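Long-range contacts in lithostathine-1-alpha (Homo sapiens, PDB 1QDD), which may inhibit spontaneous calcium carbonate precipitation and may be associated with neuronal sprouting and with brain and pancreas regeneration: residues Asn19-Tyr24 / Gln56-Phe61; Tyr27-Arg32 / Phe136-Lys141; Glu33-Ala38 / Asn75-Leu80; Ser47-Ser52 / His90-Ser95. The protein carries 1 engineered substitution. One frame throughout, in Å; residues are numbered along the deposited sequence. Where two conformers were deposited one is given.

Interaction 1 (Asn19-Tyr24 / Gln56-Phe61); sequences NAYRSY and QAEGAF
Tyr21 lays its ring over that of Phe61 in an offset stack, the two centroids 4.9 Å apart and the planes only 16° from parallel. The two side chains run antiparallel alongside each other, so that each CB sits over the partner's ring: Tyr21 CB lies 3.6 Å from the centroid of the Phe61 ring, almost on its normal, and Phe61 CB lies 4.3 Å from the centroid of the Tyr21 ring. Both residues hold CG anti to the backbone N (chi1 177° in Tyr21, 174° in Phe61), and the rings therefore reach into the gap between strand and helix from its two sides. Strand 19-21 and the type I' turn Tyr21-Tyr24 belong to the N-terminal hairpin that distinguishes long-form C-type lectin domains, here packed against helix 56-68, the second of the fold. Beyond the stack, Tyr21 OH comes within 3.3 Å of Ala57 CB, while Tyr21 CE2 brushes Glu58 CB at 4.1 Å. The carboxylate of Glu58 turns to Tyr26 OH and Lys141 instead. On the far face of the Tyr21 ring lies Arg22 CG, and the guanidinium of Arg22 curls round until Tyr21 OH stands 3.0 Å above its plane, without a hydrogen bond. Asn19 CB touches the edge of the Phe61 ring, its distance to CZ being 4.2 Å, and Tyr26 meets Phe61 edge-to-face.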
loop_
_atom_site.group_PDB
_atom_site.type_symbol
_atom_site.label_atom_id
_atom_site.label_comp_id
_atom_site.label_asym_id
_atom_site.label_seq_id
_atom_site.Cartn_x
_atom_site.Cartn_y
_atom_site.Cartn_z
ATOM N N ASN A 19 -3.218 -1.814 12.434
ATOM C CA ASN A 19 -2.340 -0.924 13.185
ATOM C C ASN A 19 -2.509 0.534 12.783
ATOM O O ASN A 19 -2.593 0.867 11.597
ATOM C CB ASN A 19 -0.887 -1.346 12.948
ATOM C CG ASN A 19 -0.473 -2.603 13.684
ATOM O OD1 ASN A 19 -0.873 -3.703 13.318
ATOM N ND2 ASN A 19 0.331 -2.455 14.731
ATOM N N ALA A 20 -2.475 1.417 13.781
ATOM C CA ALA A 20 -2.636 2.848 13.571
ATOM C C ALA A 20 -1.352 3.583 13.217
ATOM O O ALA A 20 -0.317 3.357 13.836
ATOM C CB ALA A 20 -3.211 3.481 14.846
ATOM N N TYR A 21 -1.459 4.554 12.315
ATOM C CA TYR A 21 -0.418 5.524 12.030
ATOM C C TYR A 21 -1.101 6.781 11.489
ATOM O O TYR A 21 -1.823 6.747 10.499
ATOM C CB TYR A 21 0.626 5.006 11.034
ATOM C CG TYR A 21 1.697 6.020 10.668
ATOM C CD1 TYR A 21 2.710 6.358 11.556
ATOM C CD2 TYR A 21 1.674 6.662 9.438
ATOM C CE1 TYR A 21 3.661 7.311 11.227
ATOM C CE2 TYR A 21 2.624 7.610 9.097
ATOM C CZ TYR A 21 3.625 7.916 9.993
ATOM O OH TYR A 21 4.562 8.875 9.653
ATOM N N ARG A 22 -0.969 7.889 12.217
ATOM C CA ARG A 22 -1.485 9.180 11.794
ATOM C C ARG A 22 -2.886 9.180 11.210
ATOM O O ARG A 22 -3.103 9.551 10.049
ATOM C CB ARG A 22 -0.540 9.813 10.754
ATOM C CG ARG A 22 0.708 10.410 11.357
ATOM C CD ARG A 22 1.303 11.525 10.520
ATOM N NE ARG A 22 2.741 11.615 10.592
ATOM C CZ ARG A 22 3.645 11.177 11.439
ATOM N NH1 ARG A 22 3.389 10.466 12.529
ATOM N NH2 ARG A 22 4.933 11.432 11.196
ATOM N N SER A 23 -3.882 8.782 11.977
ATOM C CA SER A 23 -5.289 8.827 11.615
ATOM C C SER A 23 -5.788 7.769 10.648
ATOM O O SER A 23 -6.984 7.722 10.338
ATOM C CB SER A 23 -5.651 10.243 11.122
ATOM O OG SER A 23 -5.316 11.194 12.123
ATOM N N TYR A 24 -4.938 6.858 10.179
ATOM C CA TYR A 24 -5.331 5.767 9.295
ATOM C C TYR A 24 -4.971 4.440 9.961
ATOM O O TYR A 24 -4.165 4.369 10.898
ATOM C CB TYR A 24 -4.631 5.893 7.936
ATOM C CG TYR A 24 -5.230 6.961 7.043
ATOM C CD1 TYR A 24 -4.913 8.302 7.199
ATOM C CD2 TYR A 24 -6.095 6.616 6.023
ATOM C CE1 TYR A 24 -5.494 9.273 6.400
ATOM C CE2 TYR A 24 -6.671 7.568 5.192
ATOM C CZ TYR A 24 -6.360 8.894 5.402
ATOM O OH TYR A 24 -6.936 9.847 4.579
ATOM N N GLN A 56 8.330 9.853 3.576
ATOM C CA GLN A 56 9.371 8.906 3.962
ATOM C C GLN A 56 8.986 8.204 5.256
ATOM O O GLN A 56 9.195 6.979 5.389
ATOM C CB GLN A 56 10.702 9.634 4.121
ATOM C CG GLN A 56 11.925 8.720 4.225
ATOM C CD GLN A 56 13.180 9.581 4.314
ATOM O OE1 GLN A 56 13.946 9.511 5.265
ATOM N NE2 GLN A 56 13.348 10.495 3.366
ATOM N N ALA A 57 8.430 8.914 6.225
ATOM C CA ALA A 57 8.023 8.322 7.496
ATOM C C ALA A 57 6.914 7.290 7.340
ATOM O O ALA A 57 6.952 6.237 8.011
ATOM C CB ALA A 57 7.632 9.420 8.487
ATOM N N GLU A 58 5.972 7.500 6.436
ATOM C CA GLU A 58 4.940 6.504 6.142
ATOM C C GLU A 58 5.569 5.273 5.496
ATOM O O GLU A 58 5.206 4.129 5.865
ATOM C CB GLU A 58 3.842 7.100 5.258
ATOM C CG GLU A 58 2.645 6.178 5.074
ATOM C CD GLU A 58 1.473 6.831 4.389
ATOM O OE1 GLU A 58 1.682 7.805 3.622
ATOM O OE2 GLU A 58 0.331 6.361 4.570
ATOM N N GLY A 59 6.533 5.434 4.603
ATOM C CA GLY A 59 7.248 4.309 4.013
ATOM C C GLY A 59 7.961 3.486 5.070
ATOM O O GLY A 59 7.964 2.241 5.013
ATOM N N ALA A 60 8.579 4.118 6.057
ATOM C CA ALA A 60 9.274 3.434 7.142
ATOM C C ALA A 60 8.288 2.670 8.001
ATOM O O ALA A 60 8.576 1.524 8.416
ATOM C CB ALA A 60 10.076 4.434 7.961
ATOM N N PHE A 61 7.129 3.212 8.306
ATOM C CA PHE A 61 6.085 2.535 9.053
ATOM C C PHE A 61 5.629 1.281 8.316
ATOM O O PHE A 61 5.519 0.191 8.915
ATOM C CB PHE A 61 4.913 3.491 9.332
ATOM C CG PHE A 61 3.751 2.783 9.978
ATOM C CD1 PHE A 61 3.752 2.495 11.328
ATOM C CD2 PHE A 61 2.677 2.363 9.211
ATOM C CE1 PHE A 61 2.698 1.815 11.910
ATOM C CE2 PHE A 61 1.618 1.680 9.782
ATOM C CZ PHE A 61 1.638 1.403 11.128
#

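Interaction 2 (Tyr27-Arg32 / Phe136-Lys141); sequences YFNEDR and FSFVCK
Four backbone hydrogen bonds tie Tyr27 and Asn29 to Cys140 and Phe138. Each of these antiparallel pairs is bonded twice; the straightest bond runs from Asn29 N to Phe138 O (2.9 Å, 177° at the hydrogen). Between them, Phe28 and Val139 form a non-hydrogen-bonded pair, and Val139 CA makes a CA-H...O contact of 3.3 Å with Tyr27 O. Further along, Ser137 CA takes up the same kind of contact with Asp31 O.

The aromatic contacts differ on the two faces. Tyr27 holds CG between its backbone N and carbonyl carbon (chi1 57°), which swings the ring over Cys140: CB lies above one face, 3.5 Å from Tyr27 CZ, and SG sits obliquely, 3.4 Å from Tyr27 OH. Phe138 adopts the same first torsion and receives Asn29 CB over its face, 4.0 Å from the ring centroid. Across the sheet, Phe28 presents its edge to Ser137, CE2 to OG 3.5 Å, while that hydroxyl is bonded to Asp73.

Cys140 is disulfide-bonded to Cys42 of helix 35-44, which covers the Tyr27-Phe138 face. This pairing of strands from near the two ends of the domain, with a disulfide to the first helix, is characteristic of the C-type lectin fold.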
loop_
_atom_site.group_PDB
_atom_site.type_symbol
_atom_site.label_atom_id
_atom_site.label_comp_id
_atom_site.label_asym_id
_atom_site.label_seq_id
_atom_site.Cartn_x
_atom_site.Cartn_y
_atom_site.Cartn_z
ATOM N N TYR A 27 -2.925 -2.789 7.383
ATOM C CA TYR A 27 -2.688 -4.207 7.657
ATOM C C TYR A 27 -2.052 -4.886 6.450
ATOM O O TYR A 27 -2.271 -4.510 5.300
ATOM C CB TYR A 27 -3.935 -4.990 8.066
ATOM C CG TYR A 27 -5.082 -4.959 7.091
ATOM C CD1 TYR A 27 -5.245 -5.949 6.141
ATOM C CD2 TYR A 27 -6.005 -3.920 7.096
ATOM C CE1 TYR A 27 -6.289 -5.918 5.227
ATOM C CE2 TYR A 27 -7.059 -3.878 6.209
ATOM C CZ TYR A 27 -7.200 -4.885 5.284
ATOM O OH TYR A 27 -8.254 -4.848 4.388
ATOM N N PHE A 28 -1.246 -5.911 6.716
ATOM C CA PHE A 28 -0.590 -6.752 5.730
ATOM C C PHE A 28 -1.407 -8.034 5.544
ATOM O O PHE A 28 -1.786 -8.680 6.545
ATOM C CB PHE A 28 0.836 -7.096 6.175
ATOM C CG PHE A 28 1.541 -8.120 5.321
ATOM C CD1 PHE A 28 1.834 -9.373 5.846
ATOM C CD2 PHE A 28 1.908 -7.858 4.016
ATOM C CE1 PHE A 28 2.481 -10.334 5.087
ATOM C CE2 PHE A 28 2.550 -8.808 3.256
ATOM C CZ PHE A 28 2.840 -10.051 3.784
ATOM N N ASN A 29 -1.783 -8.400 4.345
ATOM C CA ASN A 29 -2.533 -9.613 4.013
ATOM C C ASN A 29 -1.633 -10.530 3.186
ATOM O O ASN A 29 -1.192 -10.147 2.093
ATOM C CB ASN A 29 -3.803 -9.234 3.248
ATOM C CG ASN A 29 -4.812 -10.338 3.060
ATOM O OD1 ASN A 29 -6.029 -10.128 2.836
ATOM N ND2 ASN A 29 -4.372 -11.574 3.107
ATOM N N GLU A 30 -1.348 -11.741 3.667
ATOM C CA GLU A 30 -0.472 -12.692 2.987
ATOM C C GLU A 30 -1.117 -13.465 1.862
ATOM O O GLU A 30 -0.453 -14.299 1.197
ATOM C CB GLU A 30 0.225 -13.611 4.013
ATOM C CG GLU A 30 1.620 -14.059 3.569
ATOM C CD GLU A 30 2.350 -14.825 4.652
ATOM O OE1 GLU A 30 1.845 -15.890 5.060
ATOM O OE2 GLU A 30 3.424 -14.373 5.094
ATOM N N ASP A 31 -2.340 -13.197 1.475
ATOM C CA ASP A 31 -3.005 -13.774 0.318
ATOM C C ASP A 31 -2.373 -13.283 -0.980
ATOM O O ASP A 31 -2.182 -12.060 -1.119
ATOM C CB ASP A 31 -4.456 -13.308 0.348
ATOM C CG ASP A 31 -5.332 -13.915 -0.725
ATOM O OD1 ASP A 31 -4.973 -14.954 -1.304
ATOM O OD2 ASP A 31 -6.404 -13.314 -0.955
ATOM N N ARG A 32 -2.137 -14.165 -1.931
ATOM C CA ARG A 32 -1.527 -13.816 -3.213
ATOM C C ARG A 32 -2.588 -13.570 -4.259
ATOM O O ARG A 32 -3.365 -14.449 -4.639
ATOM C CB ARG A 32 -0.558 -14.929 -3.631
ATOM C CG ARG A 32 0.621 -15.090 -2.683
ATOM C CD ARG A 32 0.327 -16.060 -1.540
ATOM N NE ARG A 32 1.569 -16.525 -0.937
ATOM C CZ ARG A 32 2.366 -15.837 -0.130
ATOM N NH1 ARG A 32 2.051 -14.603 0.225
ATOM N NH2 ARG A 32 3.481 -16.409 0.314
ATOM N N PHE A 136 0.773 -11.470 -5.678
ATOM C CA PHE A 136 1.541 -11.123 -4.499
ATOM C C PHE A 136 0.649 -10.783 -3.303
ATOM O O PHE A 136 -0.543 -10.485 -3.423
ATOM C CB PHE A 136 2.404 -9.870 -4.790
ATOM C CG PHE A 136 3.467 -9.980 -5.840
ATOM C CD1 PHE A 136 4.183 -11.147 -6.067
ATOM C CD2 PHE A 136 3.805 -8.868 -6.604
ATOM C CE1 PHE A 136 5.161 -11.222 -7.036
ATOM C CE2 PHE A 136 4.803 -8.939 -7.563
ATOM C CZ PHE A 136 5.486 -10.115 -7.782
ATOM N N SER A 137 1.263 -10.807 -2.108
ATOM C CA SER A 137 0.642 -10.312 -0.881
ATOM C C SER A 137 0.559 -8.782 -0.962
ATOM O O SER A 137 1.074 -8.168 -1.919
ATOM C CB SER A 137 1.465 -10.751 0.316
ATOM O OG SER A 137 2.810 -10.330 0.144
ATOM N N PHE A 138 -0.094 -8.127 -0.011
ATOM C CA PHE A 138 -0.404 -6.696 -0.143
ATOM C C PHE A 138 -0.687 -6.013 1.172
ATOM O O PHE A 138 -0.980 -6.655 2.196
ATOM C CB PHE A 138 -1.618 -6.530 -1.091
ATOM C CG PHE A 138 -2.867 -7.287 -0.752
ATOM C CD1 PHE A 138 -3.912 -6.688 -0.068
ATOM C CD2 PHE A 138 -3.036 -8.602 -1.179
ATOM C CE1 PHE A 138 -5.088 -7.367 0.177
ATOM C CE2 PHE A 138 -4.213 -9.271 -0.930
ATOM C CZ PHE A 138 -5.245 -8.668 -0.254
ATOM N N VAL A 139 -0.601 -4.687 1.192
ATOM C CA VAL A 139 -0.914 -3.867 2.355
ATOM C C VAL A 139 -2.098 -2.949 2.012
ATOM O O VAL A 139 -2.080 -2.280 0.977
ATOM C CB VAL A 139 0.264 -2.996 2.826
ATOM C CG1 VAL A 139 -0.103 -2.065 3.980
ATOM C CG2 VAL A 139 1.463 -3.846 3.242
ATOM N N CYS A 140 -3.099 -2.888 2.885
ATOM C CA CYS A 140 -4.243 -1.991 2.775
ATOM C C CYS A 140 -4.163 -0.836 3.783
ATOM O O CYS A 140 -3.568 -0.957 4.842
ATOM C CB CYS A 140 -5.579 -2.714 2.997
ATOM S SG CYS A 140 -5.982 -4.122 1.945
ATOM N N LYS A 141 -4.787 0.283 3.428
ATOM C CA LYS A 141 -4.873 1.499 4.236
ATOM C C LYS A 141 -6.316 2.007 4.228
ATOM O O LYS A 141 -6.909 2.101 3.151
ATOM C CB LYS A 141 -3.917 2.563 3.670
ATOM C CG LYS A 141 -3.952 3.961 4.280
ATOM C CD LYS A 141 -2.976 4.893 3.575
ATOM C CE LYS A 141 -3.019 6.330 4.056
ATOM N NZ LYS A 141 -2.003 7.149 3.309
#

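Interaction 3 (Glu33-Ala38 / Asn75-Leu80); sequences ETWVDA and NVWIGL
Trp35 turns the edge of its indole toward the face of Trp77 in a T-shaped pair whose planes stand at 89°. The five-membered ring of Trp35 leads, its centroid 5.1 Å from that of the six-membered ring of Trp77, and Trp35 CD1 comes to 3.6 Å from Trp77 CE3. Trp35 CB adds a CH-pi contact over the same six-membered ring, 3.9 Å from its centroid. With CG trans to the backbone N (chi1 -175°), the Trp35 indole is carried past the Trp77 face to the backbone beyond, where Trp35 NE1 donates to Ile78 O at 3.0 Å. Residues Trp77-Leu80 spell the WIGL motif of C-type lectins, here packed against the start of helix 35-44, where Thr34 is the N-cap. Trp77 places CG opposite its own carbonyl carbon instead (chi1 -72°), and its indole lies across the chain just before the helix. There Trp77 NE1 donates to Glu33 O, 2.9 Å away and practically in the plane of the ring; the N-H groups of both buried indoles are thus satisfied by backbone carbonyls. Ala38, one turn into the helix, rests its CB 4.1 Å from Trp77 CD1, while Trp35 also stacks on His81.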
loop_
_atom_site.group_PDB
_atom_site.type_symbol
_atom_site.label_atom_id
_atom_site.label_comp_id
_atom_site.label_asym_id
_atom_site.label_seq_id
_atom_site.Cartn_x
_atom_site.Cartn_y
_atom_site.Cartn_z
ATOM N N GLU A 33 -2.743 -12.312 -4.664
ATOM C CA GLU A 33 -3.755 -11.839 -5.584
ATOM C C GLU A 33 -3.135 -10.913 -6.637
ATOM O O GLU A 33 -2.068 -10.341 -6.381
ATOM C CB GLU A 33 -4.852 -11.071 -4.844
ATOM C CG GLU A 33 -5.601 -11.808 -3.756
ATOM C CD GLU A 33 -6.642 -12.801 -4.220
ATOM O OE1 GLU A 33 -7.011 -12.867 -5.409
ATOM O OE2 GLU A 33 -7.162 -13.555 -3.358
ATOM N N THR A 34 -3.799 -10.765 -7.774
ATOM C CA THR A 34 -3.375 -9.770 -8.754
ATOM C C THR A 34 -3.513 -8.360 -8.174
ATOM O O THR A 34 -4.244 -8.162 -7.198
ATOM C CB THR A 34 -4.178 -9.867 -10.066
ATOM O OG1 THR A 34 -5.531 -9.529 -9.750
ATOM C CG2 THR A 34 -4.105 -11.243 -10.703
ATOM N N TRP A 35 -2.879 -7.361 -8.790
ATOM C CA TRP A 35 -2.958 -5.998 -8.269
ATOM C C TRP A 35 -4.391 -5.496 -8.171
ATOM O O TRP A 35 -4.811 -4.959 -7.139
ATOM C CB TRP A 35 -2.092 -5.066 -9.120
ATOM C CG TRP A 35 -1.996 -3.657 -8.615
ATOM C CD1 TRP A 35 -1.013 -3.119 -7.836
ATOM C CD2 TRP A 35 -2.882 -2.570 -8.904
ATOM N NE1 TRP A 35 -1.239 -1.783 -7.591
ATOM C CE2 TRP A 35 -2.395 -1.430 -8.246
ATOM C CE3 TRP A 35 -4.058 -2.458 -9.662
ATOM C CZ2 TRP A 35 -3.054 -0.202 -8.280
ATOM C CZ3 TRP A 35 -4.711 -1.229 -9.707
ATOM C CH2 TRP A 35 -4.201 -0.130 -9.011
ATOM N N VAL A 36 -5.191 -5.707 -9.229
ATOM C CA VAL A 36 -6.590 -5.267 -9.221
ATOM C C VAL A 36 -7.413 -5.957 -8.144
ATOM O O VAL A 36 -8.221 -5.340 -7.448
ATOM C CB VAL A 36 -7.243 -5.477 -10.603
ATOM C CG1 VAL A 36 -8.756 -5.284 -10.578
ATOM C CG2 VAL A 36 -6.631 -4.531 -11.630
ATOM N N ASP A 37 -7.250 -7.268 -7.995
ATOM C CA ASP A 37 -7.987 -8.048 -7.007
ATOM C C ASP A 37 -7.583 -7.685 -5.580
ATOM O O ASP A 37 -8.438 -7.662 -4.687
ATOM C CB ASP A 37 -7.864 -9.548 -7.274
ATOM C CG ASP A 37 -8.625 -9.998 -8.512
ATOM O OD1 ASP A 37 -9.448 -9.228 -9.038
ATOM O OD2 ASP A 37 -8.393 -11.144 -8.963
ATOM N N ALA A 38 -6.321 -7.332 -5.350
ATOM C CA ALA A 38 -5.846 -6.863 -4.050
ATOM C C ALA A 38 -6.490 -5.516 -3.723
ATOM O O ALA A 38 -6.991 -5.335 -2.605
ATOM C CB ALA A 38 -4.334 -6.772 -4.041
ATOM N N ASN A 75 7.980 -9.950 -2.598
ATOM C CA ASN A 75 7.310 -8.808 -3.221
ATOM C C ASN A 75 5.951 -8.559 -2.589
ATOM O O ASN A 75 5.209 -9.503 -2.328
ATOM C CB ASN A 75 7.054 -9.034 -4.716
ATOM C CG ASN A 75 8.312 -8.962 -5.546
ATOM O OD1 ASN A 75 8.821 -7.891 -5.839
ATOM N ND2 ASN A 75 8.858 -10.139 -5.839
ATOM N N VAL A 76 5.640 -7.303 -2.268
ATOM C CA VAL A 76 4.380 -6.918 -1.636
ATOM C C VAL A 76 3.747 -5.764 -2.417
ATOM O O VAL A 76 4.419 -4.738 -2.618
ATOM C CB VAL A 76 4.567 -6.518 -0.159
ATOM C CG1 VAL A 76 3.253 -6.107 0.491
ATOM C CG2 VAL A 76 5.203 -7.657 0.643
ATOM N N TRP A 77 2.499 -5.859 -2.821
ATOM C CA TRP A 77 1.871 -4.766 -3.579
ATOM C C TRP A 77 1.593 -3.495 -2.768
ATOM O O TRP A 77 1.190 -3.533 -1.604
ATOM C CB TRP A 77 0.504 -5.223 -4.102
ATOM C CG TRP A 77 0.353 -6.206 -5.208
ATOM C CD1 TRP A 77 -0.429 -7.328 -5.193
ATOM C CD2 TRP A 77 0.949 -6.159 -6.509
ATOM N NE1 TRP A 77 -0.352 -7.975 -6.400
ATOM C CE2 TRP A 77 0.493 -7.283 -7.228
ATOM C CE3 TRP A 77 1.841 -5.275 -7.131
ATOM C CZ2 TRP A 77 0.889 -7.535 -8.543
ATOM C CZ3 TRP A 77 2.214 -5.527 -8.442
ATOM C CH2 TRP A 77 1.747 -6.657 -9.127
ATOM N N ILE A 78 1.786 -2.366 -3.455
ATOM C CA ILE A 78 1.368 -1.039 -3.005
ATOM C C ILE A 78 0.458 -0.475 -4.107
ATOM O O ILE A 78 0.359 -1.034 -5.196
ATOM C CB ILE A 78 2.484 -0.095 -2.590
ATOM C CG1 ILE A 78 3.418 0.244 -3.758
ATOM C CG2 ILE A 78 3.275 -0.688 -1.423
ATOM C CD1 ILE A 78 4.453 1.310 -3.439
ATOM N N GLY A 79 -0.224 0.643 -3.832
ATOM C CA GLY A 79 -1.213 1.187 -4.744
ATOM C C GLY A 79 -0.809 1.973 -5.965
ATOM O O GLY A 79 -1.692 2.658 -6.530
ATOM N N LEU A 80 0.436 1.968 -6.379
ATOM C CA LEU A 80 0.913 2.775 -7.499
ATOM C C LEU A 80 0.847 2.000 -8.799
ATOM O O LEU A 80 1.235 0.817 -8.842
ATOM C CB LEU A 80 2.325 3.296 -7.225
ATOM C CG LEU A 80 2.783 4.520 -8.032
ATOM C CD1 LEU A 80 2.117 5.801 -7.561
ATOM C CD2 LEU A 80 4.297 4.701 -7.943
#

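Interaction 4 (Ser47-Ser52 / His90-Ser95); sequences SGNLVS and HWSSGS
Asn49 faces Ser92 and Ser93, in the turn that follows strand 90-91 of the C-type lectin fold and packs against residues 49-52. This type I turn, from Trp91 to Gly94, is closed by the Gly94 N to Trp91 O bond and presents its serines to the other segment. In the conformer described, one of two, Asn49 OD1 lies 3.6 Å from Ser93 CA. Its ND2 bonds to Asp39 OD1, which also takes bonds from Leu50 N and Ser92 OG, so that this carboxylate of helix 35-44 draws both segments together from outside.

Leu50 sends its side chain back toward helix 35-44, touching Trp35, Ala38 and Cys42, but offers its carbonyl O to a bridging water at 2.9 Å. Val51 points away, against Ile78 and Val139; only its carbonyl reaches across, with O 3.4 Å from Trp91 CZ3.

Ser52 CA sits over one face of the Trp91 indole, displaced toward the rim, in a CH-pi contact 3.7 Å from the centroid of the six-membered ring and 20° off the normal. Ser52 OG lies beside the backbone N (chi1 -59°), which turns the hydroxyl past Trp91 CB toward the turn. This residue too has a second conformer, so its hydroxyl bonds hold for the one described: Ser52 OG pairs with Ser93 OG at 2.8 Å. The water that joins the segments donates to Leu50 O and to Ser92 OG, accepts from Ser93 N, and lies 2.8 Å from Ser52 OG.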
loop_
_atom_site.group_PDB
_atom_site.type_symbol
_atom_site.label_atom_id
_atom_site.label_comp_id
_atom_site.label_asym_id
_atom_site.label_seq_id
_atom_site.Cartn_x
_atom_site.Cartn_y
_atom_site.Cartn_z
ATOM N N SER A 47 -13.815 0.311 3.371
ATOM C CA SER A 47 -13.629 1.267 2.299
ATOM C C SER A 47 -12.243 1.876 2.250
ATOM O O SER A 47 -12.032 3.091 2.214
ATOM C CB SER A 47 -14.747 2.319 2.440
ATOM O OG SER A 47 -15.998 1.622 2.439
ATOM N N GLY A 48 -11.247 0.994 2.114
ATOM C CA GLY A 48 -9.854 1.404 1.952
ATOM C C GLY A 48 -9.391 1.240 0.518
ATOM O O GLY A 48 -10.156 1.195 -0.443
ATOM N N ASN A 49 -8.075 1.188 0.316
ATOM C CA ASN A 49 -7.401 0.997 -0.951
ATOM C C ASN A 49 -6.030 0.364 -0.651
ATOM O O ASN A 49 -5.601 0.382 0.501
ATOM C CB ASN A 49 -7.122 2.251 -1.783
ATOM C CG ASN A 49 -8.301 2.715 -2.605
ATOM O OD1 ASN A 49 -8.907 3.739 -2.242
ATOM N ND2 ASN A 49 -8.667 2.045 -3.682
ATOM N N LEU A 50 -5.367 -0.156 -1.666
ATOM C CA LEU A 50 -3.981 -0.557 -1.496
ATOM C C LEU A 50 -3.257 0.675 -0.942
ATOM O O LEU A 50 -3.587 1.831 -1.278
ATOM C CB LEU A 50 -3.334 -0.940 -2.828
ATOM C CG LEU A 50 -3.603 -2.353 -3.351
ATOM C CD1 LEU A 50 -3.106 -2.535 -4.774
ATOM C CD2 LEU A 50 -2.974 -3.395 -2.421
ATOM N N VAL A 51 -2.244 0.474 -0.123
ATOM C CA VAL A 51 -1.577 1.581 0.549
ATOM C C VAL A 51 -0.997 2.594 -0.422
ATOM O O VAL A 51 -0.366 2.245 -1.418
ATOM C CB VAL A 51 -0.525 1.035 1.540
ATOM C CG1 VAL A 51 0.620 0.297 0.876
ATOM C CG2 VAL A 51 0.023 2.119 2.455
ATOM N N SER A 52 -1.140 3.872 -0.068
ATOM C CA SER A 52 -0.487 4.997 -0.720
ATOM C C SER A 52 0.615 5.490 0.226
ATOM O O SER A 52 0.336 5.687 1.413
ATOM C CB SER A 52 -1.404 6.173 -1.013
ATOM O OG SER A 52 -2.481 5.846 -1.845
ATOM N N HIS A 90 0.026 6.897 -10.853
ATOM C CA HIS A 90 -1.055 7.337 -10.002
ATOM C C HIS A 90 -1.302 6.368 -8.847
ATOM O O HIS A 90 -1.121 5.150 -8.987
ATOM C CB HIS A 90 -2.402 7.392 -10.757
ATOM C CG HIS A 90 -2.450 8.431 -11.839
ATOM N ND1 HIS A 90 -2.925 9.704 -11.636
ATOM C CD2 HIS A 90 -2.055 8.358 -13.132
ATOM C CE1 HIS A 90 -2.820 10.385 -12.779
ATOM N NE2 HIS A 90 -2.298 9.594 -13.690
ATOM N N TRP A 91 -1.750 6.870 -7.712
ATOM C CA TRP A 91 -2.160 6.063 -6.567
ATOM C C TRP A 91 -3.618 5.672 -6.778
ATOM O O TRP A 91 -4.453 6.511 -7.174
ATOM C CB TRP A 91 -2.054 6.816 -5.232
ATOM C CG TRP A 91 -0.653 7.057 -4.774
ATOM C CD1 TRP A 91 -0.006 8.266 -4.739
ATOM C CD2 TRP A 91 0.316 6.097 -4.338
ATOM N NE1 TRP A 91 1.291 8.112 -4.301
ATOM C CE2 TRP A 91 1.510 6.773 -4.038
ATOM C CE3 TRP A 91 0.274 4.712 -4.135
ATOM C CZ2 TRP A 91 2.663 6.123 -3.625
ATOM C CZ3 TRP A 91 1.421 4.055 -3.721
ATOM C CH2 TRP A 91 2.595 4.765 -3.463
ATOM N N SER A 92 -4.014 4.439 -6.483
ATOM C CA SER A 92 -5.397 3.986 -6.628
ATOM C C SER A 92 -6.333 4.795 -5.751
ATOM O O SER A 92 -7.524 4.939 -6.114
ATOM C CB SER A 92 -5.519 2.489 -6.358
ATOM O OG SER A 92 -5.230 2.156 -5.023
ATOM N N SER A 93 -5.908 5.337 -4.626
ATOM C CA SER A 93 -6.747 6.161 -3.771
ATOM C C SER A 93 -7.000 7.556 -4.329
ATOM O O SER A 93 -7.854 8.271 -3.771
ATOM C CB SER A 93 -6.105 6.345 -2.395
ATOM O OG SER A 93 -4.925 7.114 -2.504
ATOM N N GLY A 94 -6.248 8.012 -5.320
ATOM C CA GLY A 94 -6.425 9.355 -5.863
ATOM C C GLY A 94 -5.487 10.382 -5.265
ATOM O O GLY A 94 -5.496 11.551 -5.689
ATOM N N SER A 95 -4.712 10.059 -4.244
ATOM C CA SER A 95 -3.764 10.978 -3.637
ATOM C C SER A 95 -2.658 11.379 -4.607
ATOM O O SER A 95 -2.304 10.630 -5.505
ATOM C CB SER A 95 -3.153 10.334 -2.391
ATOM O OG SER A 95 -4.150 10.067 -1.427
HETATM O O HOH W 1 -3.502 3.794 -3.400
#

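How the interactions relate
Strand 136-143 connects most of the set. Interaction 2 pairs it with strand 24-33, while its other edge bonds to interaction 3 (Ser137 O to Trp77 N, 2.9 Å) and to interaction 4 (Val139 O to Val51 N, 3.0 Å); both are nested within the chain loop that interaction 2 closes. Interactions 3 and 4 meet at Gly79, whose N bonds to Val51 O and whose O probably accepts from Ser92 N, each at 2.9 Å. Interaction 1 joins interaction 2 through the Glu58 OE2 to Lys141 NZ salt bridge of 2.8 Å and packs against interaction 4 where Glu58 OE2 lies 3.2 Å from Ser52 O. The glycan at Thr5 is lined by Glu2-Ala3, Glu6 and Pro8, residues of none of the four.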